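Uncharacterized protein (PDB 4FTD) is of unknown function but, built from a six-bladed beta-propeller and an immunoglobulin-like domain, may take part in carbohydrate metabolism. Local coordinates at residues 113-124 against 438-448; 366-374 against 394-405. All blocks are in the same frame, centred on the assembly; numbering follows the deposited sequence.

Contact 1: residues 113-124 against 438-448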
loop_
_atom_site.group_PDB
_atom_site.type_symbol
_atom_site.label_atom_id
_atom_site.label_comp_id
_atom_site.label_asym_id
_atom_site.label_seq_id
_atom_site.Cartn_x
_atom_site.Cartn_y
_atom_site.Cartn_z
ATOM N N GLY A 113 3.085 11.434 -2.764
ATOM C CA GLY A 113 3.057 10.028 -2.464
ATOM C C GLY A 113 4.197 9.553 -1.584
ATOM O O GLY A 113 4.858 10.331 -0.919
ATOM N N ALA A 114 4.368 8.240 -1.564
ATOM C CA ALA A 114 5.402 7.552 -0.810
ATOM C C ALA A 114 6.681 7.479 -1.628
ATOM O O ALA A 114 6.653 7.464 -2.857
ATOM C CB ALA A 114 4.947 6.142 -0.492
ATOM N N ASP A 115 7.811 7.438 -0.941
ATOM C CA ASP A 115 9.079 7.222 -1.604
ATOM C C ASP A 115 9.407 5.737 -1.470
ATOM O O ASP A 115 9.958 5.281 -0.463
ATOM C CB ASP A 115 10.146 8.069 -0.988
ATOM C CG ASP A 115 11.424 8.060 -1.781
ATOM O OD1 ASP A 115 11.629 7.172 -2.640
ATOM O OD2 ASP A 115 12.219 8.962 -1.521
ATOM N N PHE A 116 9.079 5.001 -2.521
ATOM C CA PHE A 116 9.296 3.558 -2.552
ATOM C C PHE A 116 10.761 3.152 -2.672
ATOM O O PHE A 116 11.073 1.982 -2.521
ATOM C CB PHE A 116 8.455 2.924 -3.640
ATOM C CG PHE A 116 6.989 3.031 -3.375
ATOM C CD1 PHE A 116 6.394 2.211 -2.431
ATOM C CD2 PHE A 116 6.204 3.966 -4.042
ATOM C CE1 PHE A 116 5.034 2.291 -2.175
ATOM C CE2 PHE A 116 4.843 4.053 -3.792
ATOM C CZ PHE A 116 4.258 3.212 -2.854
ATOM N N GLU A 117 11.642 4.126 -2.891
ATOM C CA GLU A 117 13.103 3.901 -2.919
ATOM C C GLU A 117 13.718 3.874 -1.509
ATOM O O GLU A 117 14.915 3.619 -1.381
ATOM C CB GLU A 117 13.811 5.026 -3.681
ATOM C CG GLU A 117 13.292 5.345 -5.064
ATOM C CD GLU A 117 13.943 4.506 -6.126
ATOM O OE1 GLU A 117 13.836 3.262 -6.042
ATOM O OE2 GLU A 117 14.554 5.110 -7.038
ATOM N N LYS A 118 12.920 4.163 -0.472
ATOM C CA LYS A 118 13.380 4.222 0.920
ATOM C C LYS A 118 12.552 3.318 1.869
ATOM O O LYS A 118 12.045 3.782 2.889
ATOM C CB LYS A 118 13.349 5.680 1.389
ATOM C CG LYS A 118 14.250 6.607 0.577
ATOM C CD LYS A 118 13.967 8.070 0.898
ATOM C CE LYS A 118 14.768 8.581 2.073
ATOM N NZ LYS A 118 16.082 9.130 1.596
ATOM N N PRO A 119 12.424 2.019 1.528
ATOM C CA PRO A 119 11.720 1.103 2.405
ATOM C C PRO A 119 12.449 0.852 3.710
ATOM O O PRO A 119 13.666 0.833 3.733
ATOM C CB PRO A 119 11.692 -0.200 1.601
ATOM C CG PRO A 119 12.892 -0.138 0.750
ATOM C CD PRO A 119 13.096 1.302 0.409
ATOM N N THR A 120 11.708 0.740 4.801
ATOM C CA THR A 120 12.233 0.193 6.058
ATOM C C THR A 120 11.421 -1.072 6.214
ATOM O O THR A 120 10.178 -1.028 6.308
ATOM C CB THR A 120 12.044 1.125 7.248
ATOM O OG1 THR A 120 12.814 2.290 7.005
ATOM C CG2 THR A 120 12.556 0.485 8.545
ATOM N N VAL A 121 12.107 -2.203 6.181
ATOM C CA VAL A 121 11.464 -3.522 6.199
ATOM C C VAL A 121 11.657 -4.260 7.516
ATOM O O VAL A 121 12.763 -4.333 8.019
ATOM C CB VAL A 121 12.002 -4.401 5.048
ATOM C CG1 VAL A 121 11.314 -5.758 5.039
ATOM C CG2 VAL A 121 11.776 -3.697 3.708
ATOM N N TYR A 122 10.560 -4.794 8.060
ATOM C CA TYR A 122 10.580 -5.701 9.201
ATOM C C TYR A 122 10.051 -7.017 8.650
ATOM O O TYR A 122 8.835 -7.198 8.422
ATOM C CB TYR A 122 9.739 -5.162 10.349
ATOM C CG TYR A 122 10.184 -3.786 10.753
ATOM C CD1 TYR A 122 11.364 -3.584 11.481
ATOM C CD2 TYR A 122 9.452 -2.672 10.380
ATOM C CE1 TYR A 122 11.781 -2.303 11.844
ATOM C CE2 TYR A 122 9.862 -1.397 10.724
ATOM C CZ TYR A 122 11.010 -1.208 11.447
ATOM O OH TYR A 122 11.309 0.092 11.767
ATOM N N ASN A 123 10.982 -7.927 8.408
ATOM C CA ASN A 123 10.718 -9.160 7.690
ATOM C C ASN A 123 10.555 -10.401 8.555
ATOM O O ASN A 123 11.454 -10.744 9.309
ATOM C CB ASN A 123 11.849 -9.411 6.725
ATOM C CG ASN A 123 11.596 -10.628 5.859
ATOM O OD1 ASN A 123 10.465 -10.921 5.489
ATOM N ND2 ASN A 123 12.651 -11.310 5.508
ATOM N N PHE A 124 9.407 -11.062 8.404
ATOM C CA PHE A 124 9.122 -12.355 9.073
ATOM C C PHE A 124 8.732 -13.405 8.028
ATOM O O PHE A 124 7.800 -14.184 8.239
ATOM C CB PHE A 124 8.117 -12.208 10.216
ATOM C CG PHE A 124 8.623 -11.282 11.290
ATOM C CD1 PHE A 124 8.489 -9.898 11.137
ATOM C CD2 PHE A 124 9.344 -11.776 12.370
ATOM C CE1 PHE A 124 9.022 -9.030 12.051
ATOM C CE2 PHE A 124 9.884 -10.911 13.296
ATOM C CZ PHE A 124 9.734 -9.534 13.140
ATOM N N SER A 438 4.847 -18.993 3.771
ATOM C CA SER A 438 5.953 -18.084 3.433
ATOM C C SER A 438 6.252 -17.108 4.556
ATOM O O SER A 438 7.377 -16.766 4.764
ATOM C CB SER A 438 5.674 -17.296 2.188
ATOM O OG SER A 438 5.435 -18.151 1.106
ATOM N N GLY A 439 5.234 -16.624 5.265
ATOM C CA GLY A 439 5.435 -15.696 6.366
ATOM C C GLY A 439 4.827 -14.319 6.069
ATOM O O GLY A 439 3.960 -14.200 5.235
ATOM N N PHE A 440 5.311 -13.288 6.755
ATOM C CA PHE A 440 4.768 -11.942 6.616
ATOM C C PHE A 440 5.844 -10.876 6.640
ATOM O O PHE A 440 6.943 -11.142 7.091
ATOM C CB PHE A 440 3.684 -11.681 7.654
ATOM C CG PHE A 440 4.151 -11.530 9.098
ATOM C CD1 PHE A 440 4.606 -10.310 9.573
ATOM C CD2 PHE A 440 4.046 -12.603 10.004
ATOM C CE1 PHE A 440 5.022 -10.165 10.904
ATOM C CE2 PHE A 440 4.431 -12.465 11.321
ATOM C CZ PHE A 440 4.899 -11.240 11.777
ATOM N N VAL A 441 5.504 -9.683 6.167
ATOM C CA VAL A 441 6.436 -8.539 6.109
ATOM C C VAL A 441 5.662 -7.248 6.418
ATOM O O VAL A 441 4.437 -7.132 6.135
ATOM C CB VAL A 441 7.147 -8.472 4.728
ATOM C CG1 VAL A 441 6.184 -8.118 3.606
ATOM C CG2 VAL A 441 8.306 -7.485 4.702
ATOM N N ILE A 442 6.347 -6.304 7.079
ATOM C CA ILE A 442 5.889 -4.946 7.210
ATOM C C ILE A 442 6.923 -4.059 6.488
ATOM O O ILE A 442 8.105 -4.123 6.810
ATOM C CB ILE A 442 5.803 -4.518 8.665
ATOM C CG1 ILE A 442 4.805 -5.410 9.431
ATOM C CG2 ILE A 442 5.427 -3.018 8.734
ATOM C CD1 ILE A 442 4.961 -5.335 10.944
ATOM N N CYS A 443 6.474 -3.262 5.511
ATOM C CA CYS A 443 7.335 -2.354 4.750
ATOM C C CYS A 443 6.841 -0.937 4.952
ATOM O O CYS A 443 5.671 -0.651 4.648
ATOM C CB CYS A 443 7.259 -2.681 3.274
ATOM S SG CYS A 443 7.682 -4.375 2.923
ATOM N N GLU A 444 7.703 -0.070 5.472
ATOM C CA GLU A 444 7.351 1.318 5.792
ATOM C C GLU A 444 8.103 2.258 4.859
ATOM O O GLU A 444 9.292 2.050 4.564
ATOM C CB GLU A 444 7.715 1.643 7.242
ATOM C CG GLU A 444 7.136 0.669 8.266
ATOM C CD GLU A 444 7.205 1.176 9.704
ATOM O OE1 GLU A 444 8.081 2.010 10.013
ATOM O OE2 GLU A 444 6.380 0.746 10.536
ATOM N N PHE A 445 7.419 3.318 4.447
ATOM C CA PHE A 445 7.956 4.299 3.506
ATOM C C PHE A 445 7.640 5.720 3.944
ATOM O O PHE A 445 6.532 5.996 4.394
ATOM C CB PHE A 445 7.330 4.116 2.130
ATOM C CG PHE A 445 7.456 2.723 1.577
ATOM C CD1 PHE A 445 6.467 1.765 1.837
ATOM C CD2 PHE A 445 8.526 2.362 0.795
ATOM C CE1 PHE A 445 6.569 0.494 1.328
ATOM C CE2 PHE A 445 8.619 1.092 0.273
ATOM C CZ PHE A 445 7.639 0.156 0.544
ATOM N N PRO A 446 8.589 6.636 3.774
ATOM C CA PRO A 446 8.311 8.043 4.064
ATOM C C PRO A 446 7.582 8.739 2.898
ATOM O O PRO A 446 7.499 8.180 1.812
ATOM C CB PRO A 446 9.717 8.635 4.222
ATOM C CG PRO A 446 10.561 7.815 3.298
ATOM C CD PRO A 446 9.988 6.421 3.351
ATOM N N ILE A 447 7.040 9.932 3.128
ATOM C CA ILE A 447 6.565 10.764 2.020
ATOM C C ILE A 447 7.803 11.158 1.173
ATOM O O ILE A 447 8.912 11.259 1.689
ATOM C CB ILE A 447 5.744 12.027 2.455
ATOM C CG1 ILE A 447 6.560 13.016 3.315
ATOM C CG2 ILE A 447 4.444 11.614 3.167
ATOM C CD1 ILE A 447 6.026 14.450 3.313
ATOM N N LYS A 448 7.614 11.329 -0.126
ATOM C CA LYS A 448 8.645 11.894 -0.983
ATOM C C LYS A 448 8.976 13.319 -0.515
ATOM O O LYS A 448 8.115 14.033 -0.002
ATOM C CB LYS A 448 8.194 11.955 -2.441
ATOM C CG LYS A 448 8.103 10.632 -3.181
ATOM C CD LYS A 448 7.983 10.867 -4.691
ATOM C CE LYS A 448 7.650 9.584 -5.434
ATOM N NZ LYS A 448 6.310 9.024 -5.081
HETATM O O HOH W 1 11.722 10.562 1.309
HETATM O O HOH W 2 11.835 4.094 5.399
#
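F445 receives the edge of F116 against its ring face: CD1 of F116 lies over the centre of the F445 ring, the planes are 62° apart and the centroids 4.9 Å, a T-shaped pair. F116 belongs to the type I turn D115–K118, whose other end leads to P119, with CB 3.6 Å from F445 CE2. At the far end, F124 and F440 run side by side with their rings slid past each other; F124 CB sits squarely over the F440 face, 3.7 Å from its centroid, a CH-pi contact. F440 can offer that face because chi1 of 71° tucks its ring between its own backbone N and carbonyl carbon. Strands 120–124 and 439–446 pair antiparallel, with F124 and F440 closing one end. V121 CG1 presses on V441 CG2 at 3.5 Å, tighter than usual, on the face shared with C443. On the other face the E444 carboxylate meets the Y122 ring edge, its plane 85° from the ring, and is held by a salt bridge to K428. Near the chain end, K448 bends at its last torsion to bring NZ within 2.7 Å of A114 O, from above the carbonyl plane; NZ also bonds F112 O. The chemistry implies a seam held by backbone bonds and aromatic packing, with the lysine ammonium group spent on main-chain carbonyls at its end.

Contact 2: residues 366-374 against 394-405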
loop_
_atom_site.group_PDB
_atom_site.type_symbol
_atom_site.label_atom_id
_atom_site.label_comp_id
_atom_site.label_asym_id
_atom_site.label_seq_id
_atom_site.Cartn_x
_atom_site.Cartn_y
_atom_site.Cartn_z
ATOM N N ALA A 366 3.527 -17.657 -9.683
ATOM C CA ALA A 366 3.257 -16.358 -9.074
ATOM C C ALA A 366 4.526 -15.838 -8.381
ATOM O O ALA A 366 5.339 -16.617 -7.875
ATOM C CB ALA A 366 2.099 -16.457 -8.056
ATOM N N SER A 367 4.698 -14.524 -8.341
ATOM C CA SER A 367 5.858 -13.929 -7.621
ATOM C C SER A 367 5.907 -14.238 -6.089
ATOM O O SER A 367 6.983 -14.163 -5.456
ATOM C CB SER A 367 5.882 -12.401 -7.850
ATOM O OG SER A 367 4.696 -11.809 -7.278
ATOM N N ILE A 368 4.756 -14.590 -5.504
ATOM C CA ILE A 368 4.595 -14.775 -4.048
ATOM C C ILE A 368 5.165 -13.556 -3.314
ATOM O O ILE A 368 6.177 -13.644 -2.577
ATOM C CB ILE A 368 5.133 -16.130 -3.511
ATOM C CG1 ILE A 368 4.572 -17.303 -4.329
ATOM C CG2 ILE A 368 4.731 -16.331 -2.025
ATOM C CD1 ILE A 368 5.165 -18.654 -3.937
ATOM N N ALA A 369 4.480 -12.428 -3.492
ATOM C CA ALA A 369 5.019 -11.150 -3.091
ATOM C C ALA A 369 3.982 -10.108 -2.728
ATOM O O ALA A 369 2.895 -10.097 -3.259
ATOM C CB ALA A 369 5.900 -10.605 -4.230
ATOM N N LEU A 370 4.368 -9.195 -1.840
ATOM C CA LEU A 370 3.617 -7.964 -1.632
ATOM C C LEU A 370 3.920 -7.167 -2.902
ATOM O O LEU A 370 5.089 -7.026 -3.262
ATOM C CB LEU A 370 4.125 -7.224 -0.392
ATOM C CG LEU A 370 3.533 -5.892 0.064
ATOM C CD1 LEU A 370 3.911 -5.612 1.525
ATOM C CD2 LEU A 370 3.991 -4.774 -0.830
ATOM N N GLU A 371 2.890 -6.646 -3.573
ATOM C CA GLU A 371 3.085 -5.773 -4.733
ATOM C C GLU A 371 2.228 -4.530 -4.600
ATOM O O GLU A 371 1.112 -4.595 -4.102
ATOM C CB GLU A 371 2.766 -6.543 -6.023
ATOM C CG GLU A 371 3.855 -7.561 -6.324
ATOM C CD GLU A 371 3.614 -8.421 -7.539
ATOM O OE1 GLU A 371 2.549 -8.311 -8.179
ATOM O OE2 GLU A 371 4.510 -9.230 -7.843
ATOM N N VAL A 372 2.785 -3.399 -5.020
ATOM C CA VAL A 372 2.102 -2.129 -5.031
ATOM C C VAL A 372 2.083 -1.613 -6.466
ATOM O O VAL A 372 3.126 -1.583 -7.142
ATOM C CB VAL A 372 2.812 -1.109 -4.122
ATOM C CG1 VAL A 372 2.025 0.185 -4.082
ATOM C CG2 VAL A 372 2.977 -1.688 -2.728
ATOM N N TYR A 373 0.896 -1.215 -6.923
ATOM C CA TYR A 373 0.701 -0.663 -8.244
ATOM C C TYR A 373 0.283 0.777 -8.108
ATOM O O TYR A 373 -0.448 1.136 -7.182
ATOM C CB TYR A 373 -0.354 -1.440 -9.004
ATOM C CG TYR A 373 0.104 -2.799 -9.375
ATOM C CD1 TYR A 373 0.776 -3.019 -10.584
ATOM C CD2 TYR A 373 -0.091 -3.871 -8.513
ATOM C CE1 TYR A 373 1.217 -4.265 -10.931
ATOM C CE2 TYR A 373 0.332 -5.130 -8.852
ATOM C CZ TYR A 373 0.978 -5.327 -10.054
ATOM O OH TYR A 373 1.398 -6.576 -10.361
ATOM N N ASP A 374 0.746 1.607 -9.026
ATOM C CA ASP A 374 0.402 3.039 -9.007
ATOM C C ASP A 374 -0.918 3.289 -9.731
ATOM O O ASP A 374 -1.008 3.070 -10.937
ATOM C CB ASP A 374 1.502 3.862 -9.661
ATOM C CG ASP A 374 1.393 5.354 -9.357
ATOM O OD1 ASP A 374 0.339 5.860 -8.912
ATOM O OD2 ASP A 374 2.409 6.029 -9.552
ATOM N N HIS A 394 3.185 -1.923 -16.929
ATOM C CA HIS A 394 2.284 -2.548 -15.947
ATOM C C HIS A 394 3.022 -3.209 -14.799
ATOM O O HIS A 394 2.489 -4.081 -14.162
ATOM C CB HIS A 394 1.332 -3.529 -16.641
ATOM C CG HIS A 394 0.565 -2.897 -17.750
ATOM N ND1 HIS A 394 0.816 -3.172 -19.073
ATOM C CD2 HIS A 394 -0.372 -1.923 -17.738
ATOM C CE1 HIS A 394 0.025 -2.432 -19.828
ATOM N NE2 HIS A 394 -0.698 -1.658 -19.042
ATOM N N ASN A 395 4.258 -2.813 -14.548
ATOM C CA ASN A 395 5.020 -3.372 -13.437
ATOM C C ASN A 395 4.556 -2.757 -12.116
ATOM O O ASN A 395 4.166 -1.593 -12.080
ATOM C CB ASN A 395 6.510 -3.080 -13.583
ATOM C CG ASN A 395 7.102 -3.665 -14.850
ATOM O OD1 ASN A 395 7.737 -2.958 -15.622
ATOM N ND2 ASN A 395 6.873 -4.938 -15.074
ATOM N N PRO A 396 4.631 -3.521 -11.022
ATOM C CA PRO A 396 4.407 -2.865 -9.733
ATOM C C PRO A 396 5.465 -1.782 -9.489
ATOM O O PRO A 396 6.563 -1.878 -10.013
ATOM C CB PRO A 396 4.552 -3.997 -8.716
ATOM C CG PRO A 396 5.218 -5.104 -9.422
ATOM C CD PRO A 396 4.904 -4.958 -10.882
ATOM N N ILE A 397 5.106 -0.733 -8.756
ATOM C CA ILE A 397 6.043 0.310 -8.347
ATOM C C ILE A 397 6.877 -0.170 -7.132
ATOM O O ILE A 397 7.889 0.407 -6.825
ATOM C CB ILE A 397 5.298 1.631 -8.061
ATOM C CG1 ILE A 397 6.266 2.802 -7.919
ATOM C CG2 ILE A 397 4.436 1.524 -6.822
ATOM C CD1 ILE A 397 5.564 4.139 -7.825
ATOM N N TYR A 398 6.453 -1.229 -6.445
ATOM C CA TYR A 398 7.228 -1.812 -5.333
ATOM C C TYR A 398 6.863 -3.289 -5.195
ATOM O O TYR A 398 5.707 -3.644 -5.369
ATOM C CB TYR A 398 6.946 -1.091 -3.993
ATOM C CG TYR A 398 7.704 -1.699 -2.832
ATOM C CD1 TYR A 398 9.063 -1.448 -2.662
ATOM C CD2 TYR A 398 7.076 -2.579 -1.940
ATOM C CE1 TYR A 398 9.776 -2.030 -1.621
ATOM C CE2 TYR A 398 7.784 -3.176 -0.902
ATOM C CZ TYR A 398 9.124 -2.893 -0.738
ATOM O OH TYR A 398 9.817 -3.492 0.274
ATOM N N GLN A 399 7.851 -4.128 -4.882
ATOM C CA GLN A 399 7.648 -5.556 -4.685
ATOM C C GLN A 399 8.514 -6.041 -3.545
ATOM O O GLN A 399 9.676 -5.642 -3.441
ATOM C CB GLN A 399 8.056 -6.330 -5.929
ATOM C CG GLN A 399 7.749 -7.819 -5.875
ATOM C CD GLN A 399 8.231 -8.544 -7.101
ATOM O OE1 GLN A 399 9.427 -8.608 -7.366
ATOM N NE2 GLN A 399 7.311 -9.095 -7.847
ATOM N N PHE A 400 7.939 -6.869 -2.677
ATOM C CA PHE A 400 8.700 -7.548 -1.647
ATOM C C PHE A 400 8.325 -9.017 -1.737
ATOM O O PHE A 400 7.202 -9.386 -1.460
ATOM C CB PHE A 400 8.470 -7.005 -0.236
ATOM C CG PHE A 400 9.429 -7.600 0.763
ATOM C CD1 PHE A 400 9.161 -8.829 1.352
ATOM C CD2 PHE A 400 10.634 -6.966 1.050
ATOM C CE1 PHE A 400 10.066 -9.414 2.229
ATOM C CE2 PHE A 400 11.547 -7.547 1.930
ATOM C CZ PHE A 400 11.265 -8.781 2.505
ATOM N N LYS A 401 9.274 -9.829 -2.156
ATOM C CA LYS A 401 9.085 -11.248 -2.321
ATOM C C LYS A 401 9.151 -11.953 -0.973
ATOM O O LYS A 401 10.143 -11.803 -0.254
ATOM C CB LYS A 401 10.167 -11.758 -3.253
ATOM C CG LYS A 401 9.889 -11.461 -4.717
ATOM C CD LYS A 401 11.006 -12.039 -5.563
ATOM C CE LYS A 401 10.471 -12.889 -6.690
ATOM N NZ LYS A 401 9.782 -14.159 -6.260
ATOM N N LEU A 402 8.120 -12.748 -0.660
ATOM C CA LEU A 402 7.997 -13.427 0.629
ATOM C C LEU A 402 8.692 -14.796 0.634
ATOM O O LEU A 402 8.785 -15.426 1.672
ATOM C CB LEU A 402 6.510 -13.563 1.022
ATOM C CG LEU A 402 5.666 -12.289 1.199
ATOM C CD1 LEU A 402 4.158 -12.588 1.214
ATOM C CD2 LEU A 402 6.120 -11.608 2.467
ATOM N N GLY A 403 9.149 -15.263 -0.528
ATOM C CA GLY A 403 9.762 -16.591 -0.640
ATOM C C GLY A 403 8.705 -17.692 -0.611
ATOM O O GLY A 403 7.494 -17.446 -0.640
ATOM N N GLY A 404 9.189 -18.913 -0.551
ATOM C CA GLY A 404 8.353 -20.087 -0.514
ATOM C C GLY A 404 8.049 -20.511 -1.932
ATOM O O GLY A 404 8.660 -20.053 -2.882
ATOM N N SER A 405 7.103 -21.420 -2.078
ATOM C CA SER A 405 6.741 -21.899 -3.401
ATOM C C SER A 405 5.252 -22.213 -3.408
ATOM O O SER A 405 4.537 -22.072 -2.399
ATOM C CB SER A 405 7.586 -23.118 -3.769
ATOM O OG SER A 405 7.331 -24.138 -2.851
HETATM O O HOH W 3 8.343 -16.919 -7.136
HETATM O O HOH W 4 8.790 -14.979 -3.346
HETATM O O HOH W 5 2.429 0.424 -11.114
#
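V372 O takes two backbone donors, I397 N at 2.7 Å and, weakly, Y398 N at 3.4 Å, because I397 and Y398 both face V372 in a classic beta bulge. Just before the bulge, P396 lies alongside Y373, its CB above one face of the ring, 4.1 Å from the centroid, while H394 O meets the ring edge in plane. The other notable group is the buried E371 carboxylate. Its OE2 accepts from Q399 NE2 at 2.8 Å and from S367 OG at 2.6 Å, and these donors arrive from opposite faces of the carboxylate plane. In Q399, CG anti to the backbone N (chi1 -174°) and an extended chain carry the amide alongside E371, and the turn at chi3 leaves OE2 almost exactly in the amide plane; two such bonds would probably steady a negative charge here. K401 bends at chi3 and chi4 to put NZ on a lone pair of S367 O, 2.9 Å away. On the opposite face from E371 and Q399, L370 CD2 touches the edge of the Y398 ring at 3.9 Å. Strand 369–374 has strand 350–357 on its other side, and helix 381–390 falls in the connection to strand 398–401. L370 and V372 pack on strand 426–435, and F400 on strand 120–125.

In the fold
Contact 2 is nested in sequence inside the long loop closed by contact 1, and their centres lie about 12 Å apart. Contact 1 joins strand 120–125, from early in the propeller, to strand 439–446, so the four-stranded sheet with 426–435 and 412–420 is completed by both ends of the propeller chain: the ring closure familiar in beta-propellers. Contact 2 belongs to the preceding sheet, with strands 369–374 and 398–401 beside 350–357. The two sheets pack face against face, with F400 laid against both V121 and V441 and the Y398 hydroxyl against C443 SG. A probable S438 OG to G403 O hydrogen bond adds a polar link, so the closing sheet rests directly on its neighbour.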